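Local coordinates for hypothetical protein PA2201 (Pseudomonas aeruginosa, PDB 2FEF), which is of unknown function but probably acts as an immunity protein against a PoNe-type DNase toxin of bacterial competition, at residues L8-A13 with W111-R116; L164-V169 with A186-L191; S228-F233 with T244-G249. All blocks are in the same frame, centred on the assembly; numbering follows the deposited sequence.

Overall arrangement
The three contacts follow one another along an all-helical chain, and each mixes buried with more exposed residues. Interactions 1 and 2 are neighbours, centres 18 Å apart, and touch where Leu112 packs on Ala167 of helix 165-172; Arg116 of interaction 1 also pairs with Glu171 on that helix. Interaction 3 lies farther off, its centre 32 Å from that of interaction 1, on the opposite side of the chain's centre. Chemistry changes with place: a buried carboxylate fastens the N-terminal segment to helix 97-127, purely apolar side chains join helices 165-172 and 179-189, and one arginine, flat on one aromatic ring and edge-on to another, ties a loop to helix 223-234.

Interaction 1. Residues L8-A13 with W111-R116; sequences LDNRLA and WLDYSR. With EDO (1,2-ethanediol), chain D.
The carboxylate of Asp113, on helix 97-127, reaches into the N-terminal segment and takes two successive backbone amides: Asp9 N binds Asp113 OD1 at 2.8 Å and Asn10 N binds Asp113 OD2 at 2.8 Å, each on a syn lone pair. The Asn10 amide adds a third bond, ND2 to Asp113 OD2 at 2.9 Å, arriving on the anti side with the two planes 67° apart. Asn10 CG sits between its own backbone N and carbonyl carbon (chi1 87°), which brings ND2 to Asp113 while OD1 takes Leu12 N in an Asx turn at the start of helix 12-20 and also bonds Tyr58. ND2 further donates to a 1,2-ethanediol, probably from the crystallisation liquor. Among charges, Arg116 NH1 makes a salt bridge, its hydrogen bond weak, to Asp9 OD2 (3.3 Å) at the guanidinium edge, the planes nearly perpendicular; a second weak link, NH1 to Asp113 OD1 at 3.4 Å, completes a three-residue network, and NE pairs with Glu171. Apolar contact is slight: Leu8 CD2 lies 3.9 Å from Asp113 CB. With three donors on its two oxygens and Arg116 close by, the buried Asp113 is probably stabilised as the anion, and its grip fixes the segment leading into helix 12-20.

Interaction 2. Residues L164-V169 with A186-L191; sequences LIPALV and AAALGL
Ala188 meets Ile165 methyl against branch: Ala188 CB lies 3.7 Å from Ile165 CB and equally close to Ile165 CG2. Ile165 places CG2 anti to its backbone N and CG1 beside it (chi1 -73°), which turns CG2 to the alanine methyl; with chi2 at 169°, CD1 also comes to 4.1 Å from Ala188 CB. The backbone of the same alanine touches the proline, Ala188 O passing 3.4 Å from Pro166 CG in van der Waals contact. Next in sequence, Leu189 spans Pro166 and Val169 with its forked end. Its CD2 rests by the backbone and ring of Pro166, 4.0 Å from Pro166 CA, while Leu189 CD1 comes within 4.0 Å of Val169 CG2, with CG1 almost as near. Helix 179-189 then ends: Gly190 turns to positive phi (72°), and Leu191 N returns to Ala186 O at 2.9 Å. The side chains thus meet one another only through carbon, the Ile165 and Val169 side buried and the Pro166 and Leu189 side less so. Phe175, in the connection between the helices, packs on Val169 and Leu189, and Gln162 lies against Ala188. Leu164 and, on helix 165-172, Leu168 pack on helix 97-127, so helix 165-172 lies between that long helix and helix 179-189.

Interaction 3. Residues S228-F233 with T244-G249; sequences SQYREF and TRRLTG
Arg246 reaches from the loop to helix 223-234 and holds one backbone oxygen side-on with two nitrogens: NE to Gln229 O at 2.9 Å and NH2 to Gln229 O at 3.0 Å, the first in the carbonyl plane, the second tilted from it. Its CD sits over the centre of the Phe233 ring, 3.3 Å from the centroid, a CH-pi contact. The guanidinium continues this stack off-centre, its plane within 7° of the ring. Toward Tyr230 it stands almost upright, turning its NH2 edge to that ring's face: Arg246 NH2 is 3.4 Å from Tyr230 CE2, and CZ lies over the ring in a cation-pi contact. CG anti to the backbone N (chi1 -169°) sends the chain toward the helix, and a bend at chi2 (-149°) lays CD over Phe233. NH1 also makes a weak bond to Leu247 O. Thr244 OG1 borders the Phe233 edge, 3.4 Å from CE1; Thr248 CG2 comes within 3.6 Å of Phe233 CZ. In the next shell Gln241 O binds Thr244 OG1, while Glu259 and Trp253 hold Tyr230 OH. Gln229, whose O is gripped, lies in a wider pi-type turn. The contact thus joins helix 223-234 to the loop between helices 238-243 and 258-267, with Pro203 of helix 201-204 against Gln229 and Arg246.

Interaction 1. Residues L8-A13 with W111-R116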
# COMPACT_ATOMS: atom_id res chain seq x y z
N LEU B 8 -1.70 24.59 7.24
CA LEU B 8 -1.16 23.57 6.34
C LEU B 8 -1.41 24.00 4.91
O LEU B 8 -2.54 24.34 4.56
CB LEU B 8 -1.78 22.20 6.59
CG LEU B 8 -1.63 21.65 8.02
CD1 LEU B 8 -2.42 20.38 8.10
CD2 LEU B 8 -0.17 21.38 8.36
N ASP B 9 -0.35 24.00 4.11
CA ASP B 9 -0.43 24.52 2.76
C ASP B 9 -0.79 23.55 1.66
O ASP B 9 -1.22 23.98 0.57
CB ASP B 9 0.85 25.29 2.41
CG ASP B 9 0.95 26.60 3.20
OD1 ASP B 9 -0.09 27.11 3.63
OD2 ASP B 9 2.07 27.10 3.41
N ASN B 10 -0.64 22.24 1.90
CA ASN B 10 -0.86 21.30 0.79
C ASN B 10 -2.33 21.27 0.37
O ASN B 10 -3.22 21.51 1.19
CB ASN B 10 -0.41 19.89 1.18
CG ASN B 10 -1.52 19.11 1.88
OD1 ASN B 10 -2.34 18.45 1.24
ND2 ASN B 10 -1.53 19.15 3.18
N ARG B 11 -2.58 20.96 -0.90
CA ARG B 11 -3.93 20.68 -1.39
C ARG B 11 -3.88 19.36 -2.17
O ARG B 11 -4.19 19.28 -3.38
CB ARG B 11 -4.45 21.84 -2.25
CG ARG B 11 -4.64 23.19 -1.49
CD ARG B 11 -5.61 23.10 -0.28
NE ARG B 11 -5.76 24.40 0.43
CZ ARG B 11 -5.12 24.74 1.55
NH1 ARG B 11 -4.29 23.87 2.16
NH2 ARG B 11 -5.31 25.95 2.08
N LEU B 12 -3.45 18.32 -1.47
CA LEU B 12 -3.15 17.06 -2.11
C LEU B 12 -4.39 16.40 -2.70
O LEU B 12 -4.32 15.81 -3.80
CB LEU B 12 -2.45 16.09 -1.12
CG LEU B 12 -2.13 14.64 -1.57
CD1 LEU B 12 -1.23 14.53 -2.83
CD2 LEU B 12 -1.58 13.83 -0.38
N ALA B 13 -5.50 16.43 -1.97
CA ALA B 13 -6.70 15.71 -2.45
C ALA B 13 -7.19 16.29 -3.79
O ALA B 13 -7.61 15.53 -4.66
CB ALA B 13 -7.82 15.70 -1.43
N TRP B 111 6.31 18.58 2.16
CA TRP B 111 7.52 18.66 3.00
C TRP B 111 7.42 19.72 4.13
O TRP B 111 7.78 19.45 5.28
CB TRP B 111 8.76 18.89 2.13
CG TRP B 111 9.30 17.63 1.51
CD1 TRP B 111 9.11 17.19 0.21
CD2 TRP B 111 10.10 16.63 2.15
NE1 TRP B 111 9.77 16.00 0.02
CE2 TRP B 111 10.35 15.61 1.20
CE3 TRP B 111 10.59 16.47 3.47
CZ2 TRP B 111 11.13 14.48 1.51
CZ3 TRP B 111 11.36 15.35 3.77
CH2 TRP B 111 11.61 14.36 2.79
N LEU B 112 6.92 20.90 3.77
CA LEU B 112 6.70 22.00 4.71
C LEU B 112 5.67 21.61 5.77
O LEU B 112 5.93 21.78 6.97
CB LEU B 112 6.19 23.21 3.94
CG LEU B 112 5.99 24.48 4.75
CD1 LEU B 112 7.32 24.87 5.41
CD2 LEU B 112 5.48 25.57 3.82
N ASP B 113 4.51 21.08 5.35
CA ASP B 113 3.48 20.57 6.31
C ASP B 113 4.02 19.49 7.22
O ASP B 113 3.76 19.50 8.44
CB ASP B 113 2.21 20.07 5.58
CG ASP B 113 1.45 21.23 4.85
OD1 ASP B 113 1.70 22.43 5.10
OD2 ASP B 113 0.59 20.93 4.03
N TYR B 114 4.75 18.53 6.64
CA TYR B 114 5.42 17.54 7.47
C TYR B 114 6.26 18.20 8.56
O TYR B 114 6.15 17.84 9.74
CB TYR B 114 6.27 16.58 6.60
CG TYR B 114 7.37 15.81 7.32
CD1 TYR B 114 7.10 15.05 8.46
CD2 TYR B 114 8.68 15.78 6.80
CE1 TYR B 114 8.13 14.35 9.11
CE2 TYR B 114 9.69 15.06 7.43
CZ TYR B 114 9.42 14.35 8.57
OH TYR B 114 10.40 13.61 9.22
N SER B 115 7.13 19.13 8.18
CA SER B 115 8.02 19.75 9.16
C SER B 115 7.23 20.47 10.27
O SER B 115 7.63 20.50 11.44
CB SER B 115 8.97 20.74 8.46
OG SER B 115 8.31 21.98 8.13
N ARG B 116 6.10 21.07 9.90
CA ARG B 116 5.29 21.81 10.90
C ARG B 116 4.61 20.86 11.88
O ARG B 116 4.53 21.15 13.09
CB ARG B 116 4.24 22.67 10.21
CG ARG B 116 4.87 23.84 9.46
CD ARG B 116 3.85 24.39 8.49
NE ARG B 116 4.31 25.63 7.88
CZ ARG B 116 3.79 26.12 6.76
NH1 ARG B 116 2.83 25.45 6.11
NH2 ARG B 116 4.26 27.26 6.26
C1 EDO D . -4.68 18.10 5.48
O1 EDO D . -4.04 19.01 4.57
C2 EDO D . -6.18 17.98 5.18
O2 EDO D . -6.72 19.30 4.95

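Interaction 2. Residues L164-V169 with A186-L191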
# COMPACT_ATOMS: atom_id res chain seq x y z
N LEU B 164 9.22 29.47 -2.80
CA LEU B 164 9.00 28.49 -1.73
C LEU B 164 10.28 28.08 -0.99
O LEU B 164 10.22 27.50 0.12
CB LEU B 164 8.31 27.26 -2.28
CG LEU B 164 6.95 27.40 -2.97
CD1 LEU B 164 6.59 26.02 -3.56
CD2 LEU B 164 5.89 27.89 -1.97
N ILE B 165 11.43 28.42 -1.57
CA ILE B 165 12.72 27.97 -1.05
C ILE B 165 13.00 28.52 0.37
O ILE B 165 13.47 27.76 1.23
CB ILE B 165 13.88 28.30 -2.07
CG1 ILE B 165 13.80 27.35 -3.29
CG2 ILE B 165 15.25 28.24 -1.37
CD1 ILE B 165 14.74 27.76 -4.46
N PRO B 166 12.73 29.83 0.62
CA PRO B 166 13.02 30.30 1.99
C PRO B 166 12.33 29.55 3.10
O PRO B 166 13.02 29.20 4.04
CB PRO B 166 12.59 31.78 1.96
CG PRO B 166 12.86 32.17 0.50
CD PRO B 166 12.30 30.95 -0.23
N ALA B 167 11.02 29.28 3.02
CA ALA B 167 10.38 28.49 4.10
C ALA B 167 10.91 27.06 4.15
O ALA B 167 11.07 26.49 5.24
CB ALA B 167 8.86 28.47 3.95
N LEU B 168 11.14 26.47 2.99
CA LEU B 168 11.77 25.15 2.93
C LEU B 168 13.10 25.11 3.68
O LEU B 168 13.31 24.26 4.53
CB LEU B 168 11.94 24.65 1.47
CG LEU B 168 10.64 24.37 0.71
CD1 LEU B 168 10.91 24.17 -0.76
CD2 LEU B 168 9.90 23.15 1.28
N VAL B 169 14.00 26.02 3.35
CA VAL B 169 15.28 26.09 4.07
C VAL B 169 15.09 26.33 5.58
O VAL B 169 15.70 25.65 6.39
CB VAL B 169 16.19 27.13 3.42
CG1 VAL B 169 17.43 27.32 4.21
CG2 VAL B 169 16.57 26.65 1.95
N ALA B 186 20.65 30.72 -2.92
CA ALA B 186 21.24 32.04 -2.68
C ALA B 186 20.34 33.20 -3.09
O ALA B 186 20.10 34.11 -2.29
CB ALA B 186 22.61 32.16 -3.37
N ALA B 187 19.82 33.16 -4.32
CA ALA B 187 18.96 34.23 -4.86
C ALA B 187 17.66 34.29 -4.10
O ALA B 187 17.17 35.37 -3.80
CB ALA B 187 18.67 34.01 -6.34
N ALA B 188 17.10 33.11 -3.80
CA ALA B 188 15.83 33.01 -3.09
C ALA B 188 15.88 33.62 -1.68
O ALA B 188 14.92 34.28 -1.25
CB ALA B 188 15.38 31.56 -3.02
N LEU B 189 16.99 33.39 -0.99
CA LEU B 189 17.16 33.78 0.41
C LEU B 189 17.88 35.11 0.57
O LEU B 189 17.87 35.69 1.67
CB LEU B 189 17.99 32.71 1.10
CG LEU B 189 17.28 31.43 1.55
CD1 LEU B 189 18.27 30.26 1.53
CD2 LEU B 189 16.66 31.62 2.94
N GLY B 190 18.52 35.57 -0.50
CA GLY B 190 19.38 36.77 -0.46
C GLY B 190 20.68 36.51 0.29
O GLY B 190 21.17 37.36 1.05
N LEU B 191 21.26 35.34 0.07
CA LEU B 191 22.52 34.97 0.70
C LEU B 191 23.65 35.80 0.14
O LEU B 191 23.72 36.03 -1.07
CB LEU B 191 22.83 33.49 0.48
CG LEU B 191 21.94 32.48 1.17
CD1 LEU B 191 22.47 31.09 0.84
CD2 LEU B 191 21.85 32.71 2.71

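Interaction 3. Residues S228-F233 with T244-G249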
# COMPACT_ATOMS: atom_id res chain seq x y z
N SER B 228 32.08 13.00 -15.78
CA SER B 228 32.64 12.07 -14.82
C SER B 228 31.64 11.64 -13.75
O SER B 228 31.61 10.46 -13.39
CB SER B 228 33.91 12.66 -14.19
OG SER B 228 33.60 13.57 -13.15
N GLN B 229 30.81 12.56 -13.25
CA GLN B 229 29.94 12.19 -12.14
C GLN B 229 28.57 11.66 -12.55
O GLN B 229 27.84 11.11 -11.73
CB GLN B 229 29.83 13.34 -11.10
CG GLN B 229 31.18 13.80 -10.48
CD GLN B 229 32.00 12.64 -9.95
OE1 GLN B 229 31.51 11.82 -9.16
NE2 GLN B 229 33.25 12.55 -10.40
N TYR B 230 28.23 11.81 -13.84
CA TYR B 230 26.94 11.33 -14.31
C TYR B 230 27.16 10.30 -15.39
O TYR B 230 26.91 9.14 -15.16
CB TYR B 230 26.04 12.48 -14.80
CG TYR B 230 25.44 13.21 -13.64
CD1 TYR B 230 26.15 14.21 -12.97
CD2 TYR B 230 24.19 12.82 -13.13
CE1 TYR B 230 25.61 14.84 -11.83
CE2 TYR B 230 23.64 13.46 -12.01
CZ TYR B 230 24.35 14.45 -11.37
OH TYR B 230 23.78 15.06 -10.29
N ARG B 231 27.70 10.72 -16.55
CA ARG B 231 27.79 9.81 -17.67
C ARG B 231 28.66 8.59 -17.35
O ARG B 231 28.21 7.47 -17.59
CB ARG B 231 28.23 10.51 -18.97
CG ARG B 231 28.15 9.57 -20.18
CD ARG B 231 28.42 10.27 -21.48
NE ARG B 231 29.09 9.37 -22.43
CZ ARG B 231 29.94 9.75 -23.39
NH1 ARG B 231 30.24 11.04 -23.57
NH2 ARG B 231 30.50 8.83 -24.16
N GLU B 232 29.86 8.80 -16.82
CA GLU B 232 30.77 7.70 -16.49
C GLU B 232 30.32 6.86 -15.30
O GLU B 232 30.63 5.65 -15.21
CB GLU B 232 32.20 8.23 -16.29
CG GLU B 232 32.82 8.65 -17.62
CD GLU B 232 34.16 9.39 -17.50
OE1 GLU B 232 34.69 9.58 -16.38
OE2 GLU B 232 34.70 9.78 -18.56
N PHE B 233 29.59 7.49 -14.39
CA PHE B 233 29.03 6.77 -13.25
C PHE B 233 27.93 5.81 -13.73
O PHE B 233 27.95 4.62 -13.40
CB PHE B 233 28.44 7.75 -12.23
CG PHE B 233 27.77 7.06 -11.08
CD1 PHE B 233 28.52 6.32 -10.18
CD2 PHE B 233 26.39 7.09 -10.93
CE1 PHE B 233 27.91 5.64 -9.12
CE2 PHE B 233 25.77 6.41 -9.88
CZ PHE B 233 26.53 5.70 -8.96
N THR B 244 30.99 2.01 -5.36
CA THR B 244 31.62 3.36 -5.28
C THR B 244 31.06 4.18 -4.11
O THR B 244 30.02 3.85 -3.56
CB THR B 244 31.47 4.20 -6.59
OG1 THR B 244 30.12 4.68 -6.70
CG2 THR B 244 31.81 3.40 -7.81
N ARG B 245 31.73 5.26 -3.72
CA ARG B 245 31.19 6.06 -2.64
C ARG B 245 30.26 7.20 -3.07
O ARG B 245 29.72 7.94 -2.23
CB ARG B 245 32.28 6.47 -1.63
CG ARG B 245 33.33 7.32 -2.20
CD ARG B 245 34.65 7.18 -1.46
NE ARG B 245 35.66 8.16 -1.91
CZ ARG B 245 36.00 8.39 -3.18
NH1 ARG B 245 35.41 7.74 -4.17
NH2 ARG B 245 36.93 9.30 -3.48
N ARG B 246 30.02 7.31 -4.38
CA ARG B 246 29.08 8.31 -4.85
C ARG B 246 27.68 8.19 -4.21
O ARG B 246 27.06 7.11 -4.14
CB ARG B 246 29.00 8.30 -6.37
CG ARG B 246 28.24 9.52 -6.92
CD ARG B 246 27.57 9.09 -8.18
NE ARG B 246 27.04 10.11 -9.08
CZ ARG B 246 25.76 10.48 -9.14
NH1 ARG B 246 24.84 10.00 -8.29
NH2 ARG B 246 25.39 11.32 -10.10
N LEU B 247 27.18 9.32 -3.72
CA LEU B 247 25.84 9.34 -3.19
C LEU B 247 24.89 9.11 -4.37
O LEU B 247 25.11 9.61 -5.48
CB LEU B 247 25.53 10.70 -2.57
CG LEU B 247 24.19 10.83 -1.82
CD1 LEU B 247 24.28 9.99 -0.55
CD2 LEU B 247 23.92 12.30 -1.51
N THR B 248 23.84 8.34 -4.12
CA THR B 248 22.75 8.21 -5.10
C THR B 248 21.42 8.51 -4.39
O THR B 248 21.33 8.43 -3.15
CB THR B 248 22.70 6.78 -5.73
OG1 THR B 248 22.41 5.83 -4.69
CG2 THR B 248 24.06 6.45 -6.44
N GLY B 249 20.41 8.85 -5.16
CA GLY B 249 19.09 9.20 -4.59
C GLY B 249 18.02 8.70 -5.54
O GLY B 249 17.44 9.49 -6.29